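Local coordinates for protein amidohydrolase (Thermotoga maritima, PDB 3OOQ) that is probably a TIM-barrel amidohydrolase that may hydrolyse allantoin or a related substrate, although the physiological substrate is uncertain, at residues F[278-281]-F[282-285]; F[160-163]-F[164-167]; F[227-230]-F[231-234]. All coordinates share one frame; numbering follows the deposited sequence.

Contact 1 (F[278-281]-F[282-285]); sequences RTKL and ELKD
Lys280 and Glu282 run side by side and point the same way, and their ends join in a salt bridge of 2.7 Å between Lys280 NZ and Glu282 OE2. The ammonium comes to the anti lone pair of that oxygen, on the side away from OE1. A bend at chi3 (-65°) turns the end of the lysine chain toward the carboxylate, and Asn157 OD1 gives NZ a second partner. Leu283 slants across the lysine, its CD1 4.1 Å from Lys280 CE, and the same methyl reaches Thr279 OG1 at 3.6 Å. With an alanine here in place of Lys280, Glu282 OE2 would probably lose its countercharge and Leu283 CD1 the cover of the lysine chain. The Arg278 chain lies against the backbone of Leu283, with CG 3.2 Å from Leu283 O, while its guanidinium goes on to Leu286 O and to Glu71 of the second subunit. Two backbone bonds close the turn: Leu283 N to Lys280 O (2.9 Å) and Lys284 N to Leu281 O (3.0 Å). The i to i+3 spacing is that of a short 3-10 turn, here in the loop between strand 269-271 and helix 290-297.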
loop_
_atom_site.group_PDB
_atom_site.type_symbol
_atom_site.label_atom_id
_atom_site.label_comp_id
_atom_site.label_asym_id
_atom_site.label_seq_id
_atom_site.Cartn_x
_atom_site.Cartn_y
_atom_site.Cartn_z
ATOM N N ARG F 278 -17.223 -2.194 -29.474
ATOM C CA ARG F 278 -17.823 -1.278 -28.507
ATOM C C ARG F 278 -17.345 -1.680 -27.118
ATOM O O ARG F 278 -18.003 -2.434 -26.415
ATOM C CB ARG F 278 -19.359 -1.321 -28.611
ATOM C CG ARG F 278 -19.882 -0.923 -29.988
ATOM C CD ARG F 278 -21.329 -1.382 -30.215
ATOM N NE ARG F 278 -21.791 -1.039 -31.569
ATOM C CZ ARG F 278 -21.518 -1.749 -32.668
ATOM N NH1 ARG F 278 -20.772 -2.857 -32.597
ATOM N NH2 ARG F 278 -21.976 -1.351 -33.846
ATOM N N THR F 279 -16.171 -1.185 -26.748
ATOM C CA THR F 279 -15.483 -1.588 -25.524
ATOM C C THR F 279 -16.112 -1.008 -24.266
ATOM O O THR F 279 -15.846 -1.477 -23.172
ATOM C CB THR F 279 -14.037 -1.078 -25.542
ATOM O OG1 THR F 279 -14.048 0.326 -25.852
ATOM C CG2 THR F 279 -13.192 -1.814 -26.577
ATOM N N LYS F 280 -16.919 0.035 -24.411
ATOM C CA LYS F 280 -17.458 0.767 -23.256
ATOM C C LYS F 280 -18.949 0.943 -23.371
ATOM O O LYS F 280 -19.526 0.931 -24.478
ATOM C CB LYS F 280 -16.806 2.159 -23.123
ATOM C CG LYS F 280 -15.304 2.113 -22.767
ATOM C CD LYS F 280 -14.668 3.510 -22.731
ATOM C CE LYS F 280 -14.660 4.173 -24.127
ATOM N NZ LYS F 280 -14.260 5.615 -24.005
ATOM N N LEU F 281 -19.572 1.105 -22.214
ATOM C CA LEU F 281 -20.978 1.430 -22.109
ATOM C C LEU F 281 -21.361 2.620 -22.994
ATOM O O LEU F 281 -22.400 2.579 -23.670
ATOM C CB LEU F 281 -21.275 1.764 -20.657
ATOM C CG LEU F 281 -22.715 1.895 -20.215
ATOM C CD1 LEU F 281 -23.416 0.543 -20.384
ATOM C CD2 LEU F 281 -22.718 2.404 -18.755
ATOM N N GLU F 282 -20.519 3.665 -22.984
ATOM C CA GLU F 282 -20.779 4.881 -23.745
ATOM C C GLU F 282 -20.664 4.636 -25.259
ATOM O O GLU F 282 -21.105 5.449 -26.055
ATOM C CB GLU F 282 -19.900 6.069 -23.286
ATOM C CG GLU F 282 -18.364 5.937 -23.523
ATOM C CD GLU F 282 -17.561 7.119 -22.951
ATOM O OE1 GLU F 282 -18.165 8.038 -22.350
ATOM O OE2 GLU F 282 -16.312 7.124 -23.091
ATOM N N LEU F 283 -20.100 3.495 -25.635
ATOM C CA LEU F 283 -20.032 3.081 -27.042
ATOM C C LEU F 283 -21.146 2.110 -27.447
ATOM O O LEU F 283 -21.166 1.640 -28.584
ATOM C CB LEU F 283 -18.659 2.451 -27.349
ATOM C CG LEU F 283 -17.424 3.316 -27.079
ATOM C CD1 LEU F 283 -16.141 2.654 -27.584
ATOM C CD2 LEU F 283 -17.579 4.667 -27.723
ATOM N N LYS F 284 -22.075 1.805 -26.543
ATOM C CA LYS F 284 -23.096 0.767 -26.829
ATOM C C LYS F 284 -23.952 1.007 -28.093
ATOM O O LYS F 284 -24.364 0.045 -28.739
ATOM C CB LYS F 284 -24.006 0.520 -25.618
ATOM C CG LYS F 284 -25.117 1.533 -25.415
ATOM C CD LYS F 284 -26.061 1.117 -24.264
ATOM C CE LYS F 284 -27.436 1.761 -24.417
ATOM N NZ LYS F 284 -28.069 2.078 -23.092
ATOM N N ASP F 285 -24.222 2.270 -28.426
ATOM C CA ASP F 285 -25.028 2.604 -29.617
ATOM C C ASP F 285 -24.210 3.078 -30.825
ATOM O O ASP F 285 -24.757 3.695 -31.750
ATOM C CB ASP F 285 -26.116 3.637 -29.270
ATOM C CG ASP F 285 -27.271 3.027 -28.488
ATOM O OD1 ASP F 285 -27.409 1.793 -28.473
ATOM O OD2 ASP F 285 -28.052 3.774 -27.881
#

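Contact 2 (F[160-163]-F[164-167]); sequences RVYG and ERKQ
Between Arg160 and Gln167 the helix 156-164 ends in a Schellman motif: Gln167 N bonds to Tyr162 O at 2.9 Å, Lys166 N bonds to Gly163 O at 2.9 Å, and Lys166 takes a positive phi of 60°. One turn earlier Glu164 N still makes the regular helical bond to Arg160 O, whereas that from Arg165 N to Val161 O is already weak. Among the side chains, Tyr162, Arg165 and Gln167 form one cluster. The arginine and the glutamine each lie alongside the tyrosine and point the same way. Gln167 OE1 sits at the ring edge, 3.6 Å from Tyr162 CD1, with its amide plane almost perpendicular to the ring (89°). Arg165 holds Gln167 OE1 side-on, through NE (2.9 Å) and NH1 (3.1 Å), and the oxygen lies close to the guanidinium plane. A bend at chi3 (54°) brings Arg165 NE to 3.6 Å from Tyr162 CE1. The phenol hydroxyl belongs elsewhere, bonded to Asn123 and Asp85. Farther back, Arg160 and Glu164 meet across the helix surface through a long salt bridge, NH1 to OE1 3.7 Å, beside Tyr76 of the third subunit. Charge thus contributes loosely on that flank, while the paired N-H groups probably fix the amide's rotation and leave Arg165 NH2 to bond Lys166 O of the fourth subunit.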
loop_
_atom_site.group_PDB
_atom_site.type_symbol
_atom_site.label_atom_id
_atom_site.label_comp_id
_atom_site.label_asym_id
_atom_site.label_seq_id
_atom_site.Cartn_x
_atom_site.Cartn_y
_atom_site.Cartn_z
ATOM N N ARG F 160 -12.825 8.002 -15.157
ATOM C CA ARG F 160 -12.177 6.729 -14.798
ATOM C C ARG F 160 -10.717 6.986 -14.405
ATOM O O ARG F 160 -10.280 6.549 -13.340
ATOM C CB ARG F 160 -12.237 5.693 -15.932
ATOM C CG ARG F 160 -11.445 4.398 -15.635
ATOM C CD ARG F 160 -11.302 3.468 -16.853
ATOM N NE ARG F 160 -10.667 4.132 -18.005
ATOM C CZ ARG F 160 -9.343 4.269 -18.198
ATOM N NH1 ARG F 160 -8.457 3.787 -17.313
ATOM N NH2 ARG F 160 -8.901 4.899 -19.290
ATOM N N VAL F 161 -9.977 7.700 -15.263
ATOM C CA VAL F 161 -8.563 8.035 -14.977
ATOM C C VAL F 161 -8.372 8.781 -13.641
ATOM O O VAL F 161 -7.529 8.390 -12.797
ATOM C CB VAL F 161 -7.885 8.818 -16.132
ATOM C CG1 VAL F 161 -6.549 9.396 -15.680
ATOM C CG2 VAL F 161 -7.662 7.911 -17.342
ATOM N N TYR F 162 -9.148 9.837 -13.421
ATOM C CA TYR F 162 -8.951 10.580 -12.177
ATOM C C TYR F 162 -9.638 9.934 -10.969
ATOM O O TYR F 162 -9.114 9.985 -9.849
ATOM C CB TYR F 162 -9.125 12.112 -12.366
ATOM C CG TYR F 162 -7.985 12.573 -13.241
ATOM C CD1 TYR F 162 -6.720 12.856 -12.686
ATOM C CD2 TYR F 162 -8.111 12.578 -14.645
ATOM C CE1 TYR F 162 -5.629 13.186 -13.500
ATOM C CE2 TYR F 162 -7.031 12.920 -15.453
ATOM C CZ TYR F 162 -5.792 13.226 -14.879
ATOM O OH TYR F 162 -4.709 13.541 -15.696
ATOM N N GLY F 163 -10.773 9.271 -11.214
ATOM C CA GLY F 163 -11.444 8.495 -10.162
ATOM C C GLY F 163 -10.522 7.403 -9.623
ATOM O O GLY F 163 -10.420 7.225 -8.418
ATOM N N GLU F 164 -9.815 6.702 -10.504
ATOM C CA GLU F 164 -8.801 5.711 -10.056
ATOM C C GLU F 164 -7.654 6.372 -9.253
ATOM O O GLU F 164 -7.112 5.759 -8.339
ATOM C CB GLU F 164 -8.248 4.877 -11.228
ATOM C CG GLU F 164 -9.178 3.712 -11.701
ATOM C CD GLU F 164 -8.807 3.118 -13.096
ATOM O OE1 GLU F 164 -7.778 3.543 -13.695
ATOM O OE2 GLU F 164 -9.547 2.226 -13.595
ATOM N N ARG F 165 -7.305 7.613 -9.587
ATOM C CA ARG F 165 -6.340 8.398 -8.796
ATOM C C ARG F 165 -6.961 9.004 -7.508
ATOM O O ARG F 165 -6.271 9.697 -6.742
ATOM C CB ARG F 165 -5.689 9.508 -9.647
ATOM C CG ARG F 165 -4.684 9.025 -10.731
ATOM C CD ARG F 165 -4.271 10.128 -11.715
ATOM N NE ARG F 165 -3.744 11.307 -11.030
ATOM C CZ ARG F 165 -2.460 11.524 -10.730
ATOM N NH1 ARG F 165 -2.112 12.629 -10.074
ATOM N NH2 ARG F 165 -1.518 10.657 -11.066
ATOM N N LYS F 166 -8.254 8.751 -7.278
ATOM C CA LYS F 166 -8.971 9.307 -6.125
ATOM C C LYS F 166 -8.954 10.823 -6.149
ATOM O O LYS F 166 -8.854 11.460 -5.094
ATOM C CB LYS F 166 -8.327 8.841 -4.810
ATOM C CG LYS F 166 -9.033 7.743 -4.103
ATOM C CD LYS F 166 -8.791 6.432 -4.745
ATOM C CE LYS F 166 -10.105 5.672 -4.776
ATOM N NZ LYS F 166 -9.941 4.265 -4.338
ATOM N N GLN F 167 -9.029 11.387 -7.352
ATOM C CA GLN F 167 -8.847 12.816 -7.580
ATOM C C GLN F 167 -10.009 13.374 -8.442
ATOM O O GLN F 167 -10.577 12.638 -9.245
ATOM C CB GLN F 167 -7.484 12.986 -8.259
ATOM C CG GLN F 167 -7.093 14.385 -8.651
ATOM C CD GLN F 167 -5.708 14.439 -9.302
ATOM O OE1 GLN F 167 -5.067 13.404 -9.535
ATOM N NE2 GLN F 167 -5.230 15.648 -9.555
#

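Contact 3 (F[227-230]-F[231-234]); sequences AHRA and DDIL
Arg229 holds Asp231 side-on with two nitrogens, one for each carboxylate oxygen: NE to OD1 at 2.7 Å and NH2 to OD2 at 2.6 Å. Both oxygens are met on their syn side, and the guanidinium and carboxylate planes are 30° apart. The aspartate reaches back to the arginine because its CG stands between the backbone N and the carbonyl carbon, chi1 59°. The helix start is compact. Arg229, at the N-cap position, accepts a bond from Ile233 N on its carbonyl oxygen and a weak one from Asp232 N, and Ala227 CB packs on Ile233 CG1 at 3.8 Å. The looser side, still buried, is filled by one water, which accepts from Arg229 N at 3.0 Å and donates to Asp232 OD2, whose charge is paired mainly with Arg172. Asp232 OD2 lies 4.5 Å from Arg229 NE and well out of the guanidinium plane, so any attraction there is probably electrostatic only. Asn98 and Phe97 of the third subunit pack on the Arg229–Asp231 pair. Two acidic groups at the start of helix 230-243 therefore probably offset the buried charges of Arg229 and Arg172 and are likely to interact favourably with the helix dipole.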
loop_
_atom_site.group_PDB
_atom_site.type_symbol
_atom_site.label_atom_id
_atom_site.label_comp_id
_atom_site.label_asym_id
_atom_site.label_seq_id
_atom_site.Cartn_x
_atom_site.Cartn_y
_atom_site.Cartn_z
ATOM N N ALA F 227 -16.286 13.348 -27.040
ATOM C CA ALA F 227 -17.562 12.978 -26.416
ATOM C C ALA F 227 -18.301 11.900 -27.188
ATOM O O ALA F 227 -18.409 11.969 -28.412
ATOM C CB ALA F 227 -18.486 14.207 -26.240
ATOM N N HIS F 228 -18.845 10.923 -26.463
ATOM C CA HIS F 228 -19.542 9.801 -27.086
ATOM C C HIS F 228 -21.031 9.878 -26.832
ATOM O O HIS F 228 -21.808 9.970 -27.771
ATOM C CB HIS F 228 -18.984 8.456 -26.579
ATOM C CG HIS F 228 -17.579 8.184 -27.010
ATOM N ND1 HIS F 228 -17.255 7.818 -28.300
ATOM C CD2 HIS F 228 -16.407 8.228 -26.325
ATOM C CE1 HIS F 228 -15.945 7.646 -28.394
ATOM N NE2 HIS F 228 -15.407 7.893 -27.210
ATOM N N ARG F 229 -21.424 9.830 -25.556
ATOM C CA ARG F 229 -22.831 9.820 -25.188
ATOM C C ARG F 229 -23.490 11.171 -25.516
ATOM O O ARG F 229 -22.851 12.210 -25.418
ATOM C CB ARG F 229 -22.989 9.444 -23.707
ATOM C CG ARG F 229 -24.317 8.766 -23.385
ATOM C CD ARG F 229 -24.321 8.197 -21.964
ATOM N NE ARG F 229 -24.317 9.272 -20.977
ATOM C CZ ARG F 229 -24.297 9.102 -19.659
ATOM N NH1 ARG F 229 -24.276 7.871 -19.139
ATOM N NH2 ARG F 229 -24.301 10.168 -18.857
ATOM N N ALA F 230 -24.757 11.153 -25.930
ATOM C CA ALA F 230 -25.420 12.371 -26.433
ATOM C C ALA F 230 -25.353 13.535 -25.426
ATOM O O ALA F 230 -25.107 14.688 -25.815
ATOM C CB ALA F 230 -26.902 12.079 -26.849
ATOM N N ASP F 231 -25.566 13.225 -24.147
ATOM C CA ASP F 231 -25.516 14.246 -23.100
ATOM C C ASP F 231 -24.133 14.901 -22.937
ATOM O O ASP F 231 -24.061 16.099 -22.665
ATOM C CB ASP F 231 -26.054 13.731 -21.743
ATOM C CG ASP F 231 -25.281 12.517 -21.205
ATOM O OD1 ASP F 231 -24.852 11.668 -21.991
ATOM O OD2 ASP F 231 -25.099 12.406 -19.979
ATOM N N ASP F 232 -23.059 14.119 -23.092
ATOM C CA ASP F 232 -21.696 14.673 -23.025
ATOM C C ASP F 232 -21.400 15.588 -24.200
ATOM O O ASP F 232 -20.711 16.590 -24.025
ATOM C CB ASP F 232 -20.628 13.581 -22.987
ATOM C CG ASP F 232 -20.607 12.824 -21.664
ATOM O OD1 ASP F 232 -20.678 13.468 -20.593
ATOM O OD2 ASP F 232 -20.574 11.579 -21.725
ATOM N N ILE F 233 -21.886 15.232 -25.395
ATOM C CA ILE F 233 -21.789 16.123 -26.567
ATOM C C ILE F 233 -22.480 17.457 -26.289
ATOM O O ILE F 233 -21.933 18.520 -26.551
ATOM C CB ILE F 233 -22.384 15.472 -27.855
ATOM C CG1 ILE F 233 -21.679 14.150 -28.207
ATOM C CG2 ILE F 233 -22.287 16.429 -29.038
ATOM C CD1 ILE F 233 -22.527 13.214 -29.128
ATOM N N LEU F 234 -23.671 17.404 -25.717
ATOM C CA LEU F 234 -24.446 18.621 -25.428
ATOM C C LEU F 234 -23.782 19.450 -24.327
ATOM O O LEU F 234 -23.792 20.662 -24.392
ATOM C CB LEU F 234 -25.888 18.279 -25.050
ATOM C CG LEU F 234 -26.723 17.658 -26.174
ATOM C CD1 LEU F 234 -27.939 16.947 -25.579
ATOM C CD2 LEU F 234 -27.166 18.721 -27.184
HETATM O O HOH W 1 -19.359 10.234 -23.457
#

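Overall arrangement
Contact 3 is fully buried, contact 1 partly so, and contact 2 lies at the surface. Contacts 1 and 3 touch: His228 packs against Leu283 and Glu282, so the 278-285 turn packs on the loop that follows strand 223-227. Contact 2 touches neither, its centre 20 Å from each, yet it terminates helix 156-164, whose first turn supplies Glu156 and Asn157 to contact 1. Residues 227-234 open helix 230-243 with a short, buried, two-bond salt bridge, whereas 160-167 close a helix mainly by backbone bonds, the long Arg160-Glu164 pair lying at the surface. All three reach the third subunit, contact 1 through Leu281.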